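Local coordinates for response regulator receiver (Brucella melitensis biovar Abortus, PDB 4G97), which is a two-component response regulator, PhyR, that probably couples phosphorylation of its receiver domain to control of partner proteins by its sigma-factor-like domain, at residues L94-F99 and S131-R136; S135-T140 and L249-L254; L150-I155 and I169-D174; L142-D147 and M187-I192. All coordinates share one frame; numbering follows the deposited sequence.

Contact 1 of 4, residues L94-F99 and S131-R136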
loop_
_atom_site.group_PDB
_atom_site.type_symbol
_atom_site.label_atom_id
_atom_site.label_comp_id
_atom_site.label_asym_id
_atom_site.label_seq_id
_atom_site.Cartn_x
_atom_site.Cartn_y
_atom_site.Cartn_z
ATOM N N LEU A 94 10.449 -5.210 -10.364
ATOM C CA LEU A 94 10.952 -3.866 -10.670
ATOM C C LEU A 94 9.925 -2.900 -11.274
ATOM O O LEU A 94 9.897 -1.761 -10.810
ATOM C CB LEU A 94 12.242 -3.928 -11.511
ATOM C CG LEU A 94 13.294 -2.845 -11.248
ATOM C CD1 LEU A 94 14.097 -3.149 -9.978
ATOM C CD2 LEU A 94 14.256 -2.740 -12.422
ATOM N N PRO A 95 9.048 -3.279 -12.251
ATOM C CA PRO A 95 8.051 -2.307 -12.747
ATOM C C PRO A 95 7.020 -1.952 -11.668
ATOM O O PRO A 95 6.556 -0.820 -11.621
ATOM C CB PRO A 95 7.401 -3.029 -13.939
ATOM C CG PRO A 95 8.316 -4.143 -14.273
ATOM C CD PRO A 95 8.912 -4.564 -12.965
ATOM N N ARG A 96 6.693 -2.909 -10.779
ATOM C CA ARG A 96 5.772 -2.663 -9.658
ATOM C C ARG A 96 6.423 -1.729 -8.637
ATOM O O ARG A 96 5.750 -0.839 -8.135
ATOM C CB ARG A 96 5.258 -3.967 -9.036
ATOM C CG ARG A 96 4.251 -4.633 -9.953
ATOM C CD ARG A 96 3.594 -5.860 -9.372
ATOM N NE ARG A 96 2.544 -6.345 -10.275
ATOM C CZ ARG A 96 1.275 -5.960 -10.243
ATOM N NH1 ARG A 96 0.856 -5.093 -9.324
ATOM N NH2 ARG A 96 0.405 -6.454 -11.118
ATOM N N GLN A 97 7.755 -1.849 -8.430
ATOM C CA GLN A 97 8.524 -0.944 -7.561
ATOM C C GLN A 97 8.490 0.469 -8.142
ATOM O O GLN A 97 8.284 1.432 -7.407
ATOM C CB GLN A 97 9.986 -1.394 -7.465
ATOM C CG GLN A 97 10.181 -2.714 -6.747
ATOM C CD GLN A 97 11.632 -3.068 -6.598
ATOM O OE1 GLN A 97 12.467 -2.231 -6.257
ATOM N NE2 GLN A 97 11.948 -4.336 -6.811
ATOM N N ALA A 98 8.652 0.582 -9.479
ATOM C CA ALA A 98 8.676 1.857 -10.174
ATOM C C ALA A 98 7.340 2.580 -10.042
ATOM O O ALA A 98 7.309 3.748 -9.646
ATOM C CB ALA A 98 9.063 1.645 -11.639
ATOM N N PHE A 99 6.230 1.874 -10.306
ATOM C CA PHE A 99 4.888 2.448 -10.206
ATOM C C PHE A 99 4.557 2.842 -8.767
ATOM O O PHE A 99 3.975 3.918 -8.542
ATOM C CB PHE A 99 3.837 1.471 -10.769
ATOM C CG PHE A 99 2.575 2.165 -11.228
ATOM C CD1 PHE A 99 2.447 2.618 -12.536
ATOM C CD2 PHE A 99 1.516 2.370 -10.351
ATOM C CE1 PHE A 99 1.290 3.288 -12.951
ATOM C CE2 PHE A 99 0.356 3.033 -10.769
ATOM C CZ PHE A 99 0.248 3.479 -12.068
ATOM N N SER A 131 2.359 0.260 -15.870
ATOM C CA SER A 131 1.061 0.852 -16.202
ATOM C C SER A 131 0.099 -0.140 -16.868
ATOM O O SER A 131 -1.087 -0.126 -16.548
ATOM C CB SER A 131 1.223 2.115 -17.041
ATOM O OG SER A 131 0.240 3.064 -16.662
ATOM N N GLY A 132 0.634 -1.028 -17.714
ATOM C CA GLY A 132 -0.126 -2.077 -18.386
ATOM C C GLY A 132 -0.582 -3.168 -17.434
ATOM O O GLY A 132 -1.750 -3.573 -17.461
ATOM N N GLU A 133 0.347 -3.655 -16.585
ATOM C CA GLU A 133 0.069 -4.676 -15.567
ATOM C C GLU A 133 -0.925 -4.133 -14.543
ATOM O O GLU A 133 -1.951 -4.756 -14.315
ATOM C CB GLU A 133 1.359 -5.076 -14.844
ATOM C CG GLU A 133 2.004 -6.346 -15.348
ATOM C CD GLU A 133 3.387 -6.548 -14.761
ATOM O OE1 GLU A 133 3.481 -6.940 -13.573
ATOM O OE2 GLU A 133 4.378 -6.268 -15.475
ATOM N N ILE A 134 -0.627 -2.956 -13.952
ATOM C CA ILE A 134 -1.439 -2.290 -12.929
ATOM C C ILE A 134 -2.834 -1.907 -13.420
ATOM O O ILE A 134 -3.775 -1.994 -12.637
ATOM C CB ILE A 134 -0.639 -1.133 -12.227
ATOM C CG1 ILE A 134 0.351 -1.685 -11.169
ATOM C CG2 ILE A 134 -1.542 -0.075 -11.577
ATOM C CD1 ILE A 134 1.703 -2.158 -11.639
ATOM N N SER A 135 -2.980 -1.506 -14.711
ATOM C CA SER A 135 -4.284 -1.125 -15.292
ATOM C C SER A 135 -5.155 -2.342 -15.635
ATOM O O SER A 135 -6.371 -2.205 -15.808
ATOM C CB SER A 135 -4.095 -0.243 -16.521
ATOM N N ARG A 136 -4.535 -3.528 -15.706
ATOM C CA ARG A 136 -5.215 -4.787 -15.999
ATOM C C ARG A 136 -5.330 -5.593 -14.693
ATOM O O ARG A 136 -4.366 -6.198 -14.223
ATOM C CB ARG A 136 -4.485 -5.531 -17.138
ATOM C CG ARG A 136 -5.023 -6.910 -17.476
ATOM C CD ARG A 136 -3.995 -7.942 -17.051
ATOM N NE ARG A 136 -4.399 -9.311 -17.360
ATOM C CZ ARG A 136 -5.190 -10.059 -16.597
ATOM N NH1 ARG A 136 -5.709 -9.565 -15.478
ATOM N NH2 ARG A 136 -5.484 -11.298 -16.957
HETATM O O HOH W 1 -2.734 -5.613 -11.620
#

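Contact 2 of 4, residues S135-T140 and L249-L254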
loop_
_atom_site.group_PDB
_atom_site.type_symbol
_atom_site.label_atom_id
_atom_site.label_comp_id
_atom_site.label_asym_id
_atom_site.label_seq_id
_atom_site.Cartn_x
_atom_site.Cartn_y
_atom_site.Cartn_z
ATOM N N SER A 135 -2.980 -1.506 -14.711
ATOM C CA SER A 135 -4.284 -1.125 -15.292
ATOM C C SER A 135 -5.155 -2.342 -15.635
ATOM O O SER A 135 -6.371 -2.205 -15.808
ATOM C CB SER A 135 -4.095 -0.243 -16.521
ATOM N N ARG A 136 -4.535 -3.528 -15.706
ATOM C CA ARG A 136 -5.215 -4.787 -15.999
ATOM C C ARG A 136 -5.330 -5.593 -14.693
ATOM O O ARG A 136 -4.366 -6.198 -14.223
ATOM C CB ARG A 136 -4.485 -5.531 -17.138
ATOM C CG ARG A 136 -5.023 -6.910 -17.476
ATOM C CD ARG A 136 -3.995 -7.942 -17.051
ATOM N NE ARG A 136 -4.399 -9.311 -17.360
ATOM C CZ ARG A 136 -5.190 -10.059 -16.597
ATOM N NH1 ARG A 136 -5.709 -9.565 -15.478
ATOM N NH2 ARG A 136 -5.484 -11.298 -16.957
ATOM N N GLN A 137 -6.497 -5.504 -14.061
ATOM C CA GLN A 137 -6.760 -6.168 -12.785
ATOM C C GLN A 137 -7.929 -7.123 -12.966
ATOM O O GLN A 137 -8.826 -6.841 -13.754
ATOM C CB GLN A 137 -7.086 -5.116 -11.700
ATOM C CG GLN A 137 -5.931 -4.141 -11.414
ATOM C CD GLN A 137 -6.301 -2.981 -10.521
ATOM O OE1 GLN A 137 -7.280 -3.023 -9.780
ATOM N NE2 GLN A 137 -5.449 -1.952 -10.477
ATOM N N VAL A 138 -7.915 -8.263 -12.245
ATOM C CA VAL A 138 -9.018 -9.243 -12.280
ATOM C C VAL A 138 -10.228 -8.552 -11.638
ATOM O O VAL A 138 -10.106 -8.025 -10.525
ATOM C CB VAL A 138 -8.645 -10.569 -11.552
ATOM C CG1 VAL A 138 -9.769 -11.591 -11.668
ATOM C CG2 VAL A 138 -7.338 -11.152 -12.106
ATOM N N ALA A 139 -11.373 -8.515 -12.345
ATOM C CA ALA A 139 -12.584 -7.863 -11.843
ATOM C C ALA A 139 -12.958 -8.449 -10.488
ATOM O O ALA A 139 -13.142 -9.665 -10.362
ATOM C CB ALA A 139 -13.734 -8.004 -12.846
ATOM N N THR A 140 -13.057 -7.583 -9.483
ATOM C CA THR A 140 -13.338 -7.956 -8.107
ATOM C C THR A 140 -14.544 -7.220 -7.565
ATOM O O THR A 140 -14.777 -6.050 -7.895
ATOM C CB THR A 140 -12.034 -7.733 -7.243
ATOM O OG1 THR A 140 -10.974 -8.487 -7.812
ATOM C CG2 THR A 140 -12.172 -8.158 -5.808
ATOM N N LEU A 249 -2.491 0.410 -5.165
ATOM C CA LEU A 249 -2.659 -0.433 -3.995
ATOM C C LEU A 249 -3.664 -1.561 -4.203
ATOM O O LEU A 249 -3.429 -2.651 -3.706
ATOM C CB LEU A 249 -2.904 0.367 -2.732
ATOM C CG LEU A 249 -1.712 1.248 -2.312
ATOM C CD1 LEU A 249 -2.132 2.230 -1.251
ATOM C CD2 LEU A 249 -0.518 0.401 -1.854
ATOM N N ILE A 250 -4.725 -1.327 -5.006
ATOM C CA ILE A 250 -5.660 -2.401 -5.360
ATOM C C ILE A 250 -4.912 -3.449 -6.182
ATOM O O ILE A 250 -5.036 -4.643 -5.903
ATOM C CB ILE A 250 -6.953 -1.916 -6.077
ATOM C CG1 ILE A 250 -7.799 -1.079 -5.117
ATOM C CG2 ILE A 250 -7.774 -3.135 -6.585
ATOM C CD1 ILE A 250 -8.901 -0.294 -5.810
ATOM N N SER A 251 -4.115 -2.996 -7.164
ATOM C CA SER A 251 -3.309 -3.865 -8.011
ATOM C C SER A 251 -2.378 -4.755 -7.164
ATOM O O SER A 251 -2.338 -5.969 -7.380
ATOM C CB SER A 251 -2.493 -3.043 -9.002
ATOM O OG SER A 251 -1.677 -3.905 -9.779
ATOM N N GLN A 252 -1.626 -4.161 -6.214
ATOM C CA GLN A 252 -0.750 -4.940 -5.331
ATOM C C GLN A 252 -1.541 -5.948 -4.512
ATOM O O GLN A 252 -1.132 -7.101 -4.409
ATOM C CB GLN A 252 0.043 -4.034 -4.379
ATOM C CG GLN A 252 1.118 -3.211 -5.051
ATOM C CD GLN A 252 2.163 -4.040 -5.734
ATOM O OE1 GLN A 252 2.191 -4.107 -6.944
ATOM N NE2 GLN A 252 3.069 -4.649 -4.988
ATOM N N ALA A 253 -2.661 -5.521 -3.921
ATOM C CA ALA A 253 -3.488 -6.392 -3.071
ATOM C C ALA A 253 -3.983 -7.640 -3.820
ATOM O O ALA A 253 -4.007 -8.723 -3.236
ATOM C CB ALA A 253 -4.667 -5.622 -2.500
ATOM N N LEU A 254 -4.384 -7.473 -5.096
ATOM C CA LEU A 254 -4.854 -8.549 -5.959
ATOM C C LEU A 254 -3.684 -9.399 -6.459
ATOM O O LEU A 254 -3.859 -10.597 -6.641
ATOM C CB LEU A 254 -5.636 -7.999 -7.147
ATOM C CG LEU A 254 -6.990 -7.360 -6.857
ATOM C CD1 LEU A 254 -7.523 -6.684 -8.100
ATOM C CD2 LEU A 254 -8.003 -8.398 -6.360
HETATM O O HOH W 1 -2.734 -5.613 -11.620
#

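Contact 3 of 4, residues L150-I155 and I169-D174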
loop_
_atom_site.group_PDB
_atom_site.type_symbol
_atom_site.label_atom_id
_atom_site.label_comp_id
_atom_site.label_asym_id
_atom_site.label_seq_id
_atom_site.Cartn_x
_atom_site.Cartn_y
_atom_site.Cartn_z
ATOM N N LEU A 150 -18.605 12.217 -0.794
ATOM C CA LEU A 150 -17.719 12.544 -1.908
ATOM C C LEU A 150 -16.495 11.625 -1.977
ATOM O O LEU A 150 -16.095 11.247 -3.075
ATOM C CB LEU A 150 -17.347 14.043 -1.906
ATOM C CG LEU A 150 -16.456 14.571 -3.027
ATOM C CD1 LEU A 150 -17.147 14.476 -4.374
ATOM C CD2 LEU A 150 -16.077 16.022 -2.762
ATOM N N ILE A 151 -15.923 11.240 -0.817
ATOM C CA ILE A 151 -14.781 10.307 -0.783
ATOM C C ILE A 151 -15.277 8.925 -1.270
ATOM O O ILE A 151 -14.648 8.345 -2.146
ATOM C CB ILE A 151 -14.089 10.236 0.613
ATOM C CG1 ILE A 151 -13.577 11.636 1.036
ATOM C CG2 ILE A 151 -12.919 9.206 0.598
ATOM C CD1 ILE A 151 -13.197 11.799 2.562
ATOM N N ALA A 152 -16.435 8.452 -0.745
ATOM C CA ALA A 152 -17.073 7.166 -1.101
ATOM C C ALA A 152 -17.307 7.057 -2.621
ATOM O O ALA A 152 -16.957 6.033 -3.214
ATOM C CB ALA A 152 -18.388 7.007 -0.345
ATOM N N MET A 153 -17.810 8.149 -3.258
ATOM C CA MET A 153 -18.053 8.188 -4.706
ATOM C C MET A 153 -16.779 8.230 -5.508
ATOM O O MET A 153 -16.731 7.622 -6.575
ATOM C CB MET A 153 -18.982 9.351 -5.118
ATOM C CG MET A 153 -20.394 9.244 -4.585
ATOM S SD MET A 153 -21.186 7.635 -4.869
ATOM C CE MET A 153 -22.142 7.497 -3.371
ATOM N N ASP A 154 -15.735 8.940 -5.020
ATOM C CA ASP A 154 -14.471 9.008 -5.758
ATOM C C ASP A 154 -13.753 7.661 -5.811
ATOM O O ASP A 154 -13.172 7.324 -6.850
ATOM C CB ASP A 154 -13.559 10.140 -5.244
ATOM C CG ASP A 154 -14.067 11.567 -5.520
ATOM O OD1 ASP A 154 -14.994 11.730 -6.378
ATOM O OD2 ASP A 154 -13.545 12.519 -4.882
ATOM N N ILE A 155 -13.800 6.890 -4.707
ATOM C CA ILE A 155 -13.231 5.538 -4.643
ATOM C C ILE A 155 -14.044 4.659 -5.625
ATOM O O ILE A 155 -13.452 3.970 -6.451
ATOM C CB ILE A 155 -13.287 4.941 -3.198
ATOM C CG1 ILE A 155 -12.472 5.772 -2.192
ATOM C CG2 ILE A 155 -12.801 3.481 -3.198
ATOM C CD1 ILE A 155 -12.945 5.604 -0.790
ATOM N N ILE A 169 -21.759 0.563 -0.084
ATOM C CA ILE A 169 -21.025 1.517 0.731
ATOM C C ILE A 169 -21.597 1.458 2.126
ATOM O O ILE A 169 -22.776 1.759 2.320
ATOM C CB ILE A 169 -21.066 2.956 0.120
ATOM C CG1 ILE A 169 -20.357 2.995 -1.266
ATOM C CG2 ILE A 169 -20.430 3.967 1.079
ATOM C CD1 ILE A 169 -20.581 4.218 -2.089
ATOM N N ALA A 170 -20.775 1.051 3.095
ATOM C CA ALA A 170 -21.175 1.003 4.503
ATOM C C ALA A 170 -20.641 2.272 5.204
ATOM O O ALA A 170 -19.497 2.655 4.977
ATOM C CB ALA A 170 -20.609 -0.233 5.156
ATOM N N ARG A 171 -21.490 2.944 6.002
ATOM C CA ARG A 171 -21.137 4.178 6.713
ATOM C C ARG A 171 -20.781 3.928 8.193
ATOM O O ARG A 171 -20.078 4.739 8.798
ATOM C CB ARG A 171 -22.255 5.242 6.575
ATOM C CG ARG A 171 -22.788 5.459 5.149
ATOM C CD ARG A 171 -22.062 6.556 4.388
ATOM N NE ARG A 171 -22.496 6.657 2.987
ATOM C CZ ARG A 171 -21.802 7.253 2.018
ATOM N NH1 ARG A 171 -20.613 7.792 2.276
ATOM N NH2 ARG A 171 -22.283 7.301 0.780
ATOM N N THR A 172 -21.261 2.813 8.772
ATOM C CA THR A 172 -21.004 2.453 10.183
ATOM C C THR A 172 -20.494 1.020 10.270
ATOM O O THR A 172 -20.532 0.313 9.267
ATOM C CB THR A 172 -22.286 2.596 11.045
ATOM O OG1 THR A 172 -23.089 1.418 10.910
ATOM C CG2 THR A 172 -23.098 3.839 10.716
ATOM N N LYS A 173 -20.075 0.573 11.480
ATOM C CA LYS A 173 -19.614 -0.798 11.715
ATOM C C LYS A 173 -20.758 -1.804 11.481
ATOM O O LYS A 173 -20.543 -2.835 10.841
ATOM C CB LYS A 173 -19.036 -0.933 13.127
ATOM C CG LYS A 173 -18.575 -2.342 13.482
ATOM C CD LYS A 173 -18.198 -2.451 14.941
ATOM C CE LYS A 173 -17.810 -3.856 15.317
ATOM N NZ LYS A 173 -18.995 -4.747 15.455
ATOM N N ASP A 174 -21.965 -1.482 11.982
ATOM C CA ASP A 174 -23.183 -2.291 11.864
ATOM C C ASP A 174 -23.613 -2.484 10.410
ATOM O O ASP A 174 -23.973 -3.600 10.040
ATOM C CB ASP A 174 -24.312 -1.657 12.669
#

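Contact 4 of 4, residues L142-D147 and M187-I192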
loop_
_atom_site.group_PDB
_atom_site.type_symbol
_atom_site.label_atom_id
_atom_site.label_comp_id
_atom_site.label_asym_id
_atom_site.label_seq_id
_atom_site.Cartn_x
_atom_site.Cartn_y
_atom_site.Cartn_z
ATOM N N LEU A 142 -16.134 -5.480 -4.495
ATOM C CA LEU A 142 -15.610 -4.903 -3.274
ATOM C C LEU A 142 -16.579 -4.083 -2.469
ATOM O O LEU A 142 -17.524 -3.498 -2.997
ATOM C CB LEU A 142 -14.269 -4.182 -3.515
ATOM C CG LEU A 142 -14.236 -3.080 -4.542
ATOM C CD1 LEU A 142 -14.727 -1.768 -3.942
ATOM C CD2 LEU A 142 -12.820 -2.923 -5.101
ATOM N N MET A 143 -16.339 -4.049 -1.177
ATOM C CA MET A 143 -17.128 -3.248 -0.273
ATOM C C MET A 143 -16.297 -2.015 0.145
ATOM O O MET A 143 -15.100 -2.140 0.450
ATOM C CB MET A 143 -17.515 -4.083 0.933
ATOM C CG MET A 143 -18.269 -3.313 1.984
ATOM S SD MET A 143 -18.743 -4.266 3.449
ATOM C CE MET A 143 -17.379 -5.312 3.632
ATOM N N ILE A 144 -16.963 -0.837 0.170
ATOM C CA ILE A 144 -16.388 0.434 0.613
ATOM C C ILE A 144 -16.967 0.768 1.977
ATOM O O ILE A 144 -18.181 0.801 2.115
ATOM C CB ILE A 144 -16.625 1.594 -0.402
ATOM C CG1 ILE A 144 -15.958 1.267 -1.767
ATOM C CG2 ILE A 144 -16.065 2.972 0.192
ATOM C CD1 ILE A 144 -16.301 2.195 -2.919
ATOM N N ILE A 145 -16.113 0.995 2.985
ATOM C CA ILE A 145 -16.536 1.472 4.305
ATOM C C ILE A 145 -16.033 2.915 4.369
ATOM O O ILE A 145 -14.833 3.161 4.555
ATOM C CB ILE A 145 -16.085 0.644 5.532
ATOM C CG1 ILE A 145 -16.463 -0.863 5.381
ATOM C CG2 ILE A 145 -16.763 1.234 6.783
ATOM C CD1 ILE A 145 -15.774 -1.772 6.326
ATOM N N GLU A 146 -16.938 3.858 4.126
ATOM C CA GLU A 146 -16.614 5.283 4.073
ATOM C C GLU A 146 -17.869 6.124 4.328
ATOM O O GLU A 146 -18.850 5.977 3.603
ATOM C CB GLU A 146 -15.969 5.628 2.703
ATOM C CG GLU A 146 -15.747 7.111 2.448
ATOM C CD GLU A 146 -14.770 7.737 3.417
ATOM O OE1 GLU A 146 -15.189 8.597 4.223
ATOM O OE2 GLU A 146 -13.597 7.305 3.417
ATOM N N ASP A 147 -17.826 7.004 5.348
ATOM C CA ASP A 147 -18.958 7.878 5.719
ATOM C C ASP A 147 -19.062 9.194 4.926
ATOM O O ASP A 147 -20.145 9.770 4.893
ATOM C CB ASP A 147 -18.963 8.173 7.232
ATOM C CG ASP A 147 -17.769 8.970 7.732
ATOM O OD1 ASP A 147 -16.698 8.925 7.075
ATOM O OD2 ASP A 147 -17.892 9.611 8.792
ATOM N N MET A 187 -12.949 -8.178 -1.472
ATOM C CA MET A 187 -12.016 -7.163 -0.993
ATOM C C MET A 187 -12.788 -6.076 -0.263
ATOM O O MET A 187 -13.967 -5.828 -0.562
ATOM C CB MET A 187 -11.277 -6.560 -2.219
ATOM C CG MET A 187 -10.183 -5.547 -1.875
ATOM S SD MET A 187 -9.247 -4.962 -3.314
ATOM C CE MET A 187 -8.155 -6.242 -3.522
ATOM N N VAL A 188 -12.101 -5.386 0.671
ATOM C CA VAL A 188 -12.661 -4.272 1.433
ATOM C C VAL A 188 -11.721 -3.056 1.329
ATOM O O VAL A 188 -10.505 -3.211 1.451
ATOM C CB VAL A 188 -12.945 -4.678 2.922
ATOM C CG1 VAL A 188 -13.460 -3.503 3.743
ATOM C CG2 VAL A 188 -13.937 -5.839 3.002
ATOM N N LEU A 189 -12.300 -1.851 1.119
ATOM C CA LEU A 189 -11.589 -0.565 1.149
ATOM C C LEU A 189 -12.267 0.155 2.303
ATOM O O LEU A 189 -13.468 0.438 2.221
ATOM C CB LEU A 189 -11.712 0.216 -0.172
ATOM C CG LEU A 189 -11.510 -0.616 -1.449
ATOM C CD1 LEU A 189 -11.869 0.154 -2.650
ATOM C CD2 LEU A 189 -10.115 -1.147 -1.570
ATOM N N ALA A 190 -11.538 0.305 3.440
ATOM C CA ALA A 190 -12.102 0.849 4.673
ATOM C C ALA A 190 -11.459 2.114 5.197
ATOM O O ALA A 190 -10.231 2.183 5.346
ATOM C CB ALA A 190 -12.078 -0.209 5.770
ATOM N N ASP A 191 -12.302 3.100 5.533
ATOM C CA ASP A 191 -11.828 4.307 6.210
ATOM C C ASP A 191 -11.538 3.929 7.672
ATOM O O ASP A 191 -12.207 3.056 8.228
ATOM C CB ASP A 191 -12.859 5.437 6.182
ATOM C CG ASP A 191 -12.218 6.796 6.448
ATOM O OD1 ASP A 191 -11.645 6.985 7.547
ATOM O OD2 ASP A 191 -12.244 7.643 5.545
ATOM N N ILE A 192 -10.540 4.571 8.272
ATOM C CA ILE A 192 -10.119 4.336 9.657
ATOM C C ILE A 192 -11.151 4.778 10.717
ATOM O O ILE A 192 -11.359 4.070 11.702
ATOM C CB ILE A 192 -8.669 4.893 9.852
ATOM C CG1 ILE A 192 -7.681 3.764 10.029
ATOM C CG2 ILE A 192 -8.508 5.965 10.938
ATOM C CD1 ILE A 192 -7.313 3.152 8.806
#

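Contact 1 of 4, residues L94-F99 and S131-R136
Ile134 is held between Arg96 and Phe99, one residue on each of its two branches, where helical segments 94-99 and 131-135 cross at -83°. Its CG2 methyl lies over the Phe99 ring in a CH-pi contact, 4.1 Å from the ring centroid and closest to CE2. The ring reaches that methyl because Phe99 sets CG opposite its own backbone N (chi1 -156°), directed at the second helix; elsewhere on the ring CE1 comes obliquely to 3.9 Å from Ser131 OG. On the other branch, Ile134 CD1 sits over one face of the Arg96 guanidinium, off-centre toward its rim and 3.8 Å from NH1, as the two side chains run past each other in opposite directions.

The extended Arg96 chain also carries its polar end to Glu133. NE of Arg96 makes a long, bent and weak salt bridge to OE1 of Glu133 (3.5 Å), the two planes standing 60° apart. A water in the guanidinium plane accepts from Arg96 NH2 (3.3 Å) and donates to the carbonyl O of Glu133 (2.9 Å), so Arg96 meets Glu133 by two routes, one to its carboxylate and one water-bridged to its carbonyl.

The firmer partners of Arg96 are Ser251 and Gln252, both bonded to its NH1 from helix 243-265. That helix also touches Phe99 and Ile134 through Lys247, so it packs against both members of the crossing pair.

Contact 2 of 4, residues S135-T140 and L249-L254
With CG opposite its carbonyl carbon (chi1 -62°) and an extended chain beyond, Gln137 sends its amide straight to the flank of helix 243-265. Leu254 and Thr140 share the same choice of first torsion, and it lays Leu254 CD2 against Thr140 OG1 (3.3 Å) as the two side chains slide past each other in opposite directions.

The amide of Gln137 straddles the helix surface. OE1 presses on Ile250 CG2 at 3.2 Å, the two side chains crossing at about a right angle, while NE2 rests 3.5 Å from Ser251 CB. These are contacts of shape; the polar bonds of the amide are made with His164 at OE1 and, at NE2, with the carbonyl of Ile134 and, weakly, Lys247 O of this same helix. Thr140 turns its hydroxyl back on its own segment, donating from OG1 to Val138 O (2.9 Å) from well above the carbonyl plane.

A water lies between the two segments, 3.1 Å from Arg136 O and 2.7 Å from Ser251 OG, which also bonds Arg96.

Here an irregular linker, leaving the sigma-like region for the first receiver strand, packs against the receiver's C-terminal helix, consistent with a PhyR-type protein, in which a sigma-like domain precedes a CheY-like receiver.

Contact 3 of 4, residues L150-I155 and I169-D174
Apolar contact comes first: Ala152 and Met153 of helix 149-161 meet Ile169, near the end of strand 165-170, through methyl groups alone. Ala152 CB faces the strand and lies 3.9 Å from Ile169 CG2, while the other branch of the isoleucine carries CD1 to 3.9 Å from Met153 CE. The methionine starts out along the helix flank, but bends at chi2 (-50°) and again at chi3, which folds its terminal methyl back toward the strand; it crosses Ile169 at about a right angle.

The second kind of contact brings hydrocarbon against a charged, flat group. Arg171 bends at chi2 (-92°), and its guanidinium comes to lie over the isoleucine of its own segment, with Ile169 CG2 3.7 Å from the plane and over its centre. From the helix, Ala152 CB approaches NH1 obliquely at 3.5 Å, whereas Met153 CE stands at the edge, near the plane of the group and 4.2 Å from NH2. Ile169 and Arg171 thus offer adjoining surfaces to Ala152 and Met153.

Polar neighbours lie outside the two segments. Arg171 NH1 is also close to the carbonyl O of Glu146. Thr172 is the N-cap of helix 173-183, its OG1 bonded to Glu175 N, and Glu175 OE1 in turn accepts from Arg171 N. These bonds mark the turn from strand into helix just after Arg171.

Such packing of a connecting helix on the strand that follows it belongs to the beta-alpha-beta crossover, here strand 141-145, helix 149-161 and strand 165-170, the opening unit of the CheY-like receiver fold.

Contact 4 of 4, residues L142-D147 and M187-I192
Leu142 and Leu189 meet on one face of a parallel strand pair, their CD1 methyls 3.7 Å apart, within the closely packed body of the contact. Leu142 can reach across because its CG is wedged between backbone N and carbonyl carbon (chi1 57°), an uncommon choice. On the opposite face Met143 and Val188 lie side by side and point the same way, CE to CG2 at 3.5 Å, and Ile145 CD1 spans Val188 CG1 and Ala190 CB. Four nearly straight backbone bonds fix the register, from Met143 N to Met187 O through to Asp191 N, which donates to Ile145 O at 2.7 Å.

Helix 149-161 covers the leucine face through Ile155, and helix 200-210 covers the other through Val204 and Ile207.

At the C-terminal ends of the strands methyl groups give way to acids. Asp147, partly exposed, marks the looser side: its OD1 stays 4.9 Å from Asp191 OD2. Glu146 and Asp191 remain buried and close; the Glu146 chain bends at chi2 (64°), bringing OE2 to 2.5 Å from Asp191 OD2 with the carboxylate planes 78° apart.

Glu146 OE1 is held by Glu148 N, and Asp191 OD2 by a salt bridge to Lys239. Asp191 is the predicted phosphorylation site, unmodified here; the gathered acids with that lysine are consistent with the acidic phosphoacceptor pocket of receiver domains.

Overall arrangement
Contacts 3 and 4 form one unit, their centres 6 Å apart: strand 165-170 borders strand 141-145, and Ala170 N lies 2.8 Å from Ile144 O. Contact 4 carries the predicted phosphoacceptor Asp191. At the other end of its strands, Met187 CE lies 3.6 Å from Leu254 CD2 of contact 2, so the receiver sheet leans on the C-terminal helix. Contact 2 continues into contact 1, sharing Ser135, Arg136 and a water, with Ile134 CG1 3.3 Å from Ser251 OG. Contact 1 stays clear of contact 4, with centres about 24 Å apart; helix 243-265 and the linker of contact 2 connect the sigma-like and receiver parts.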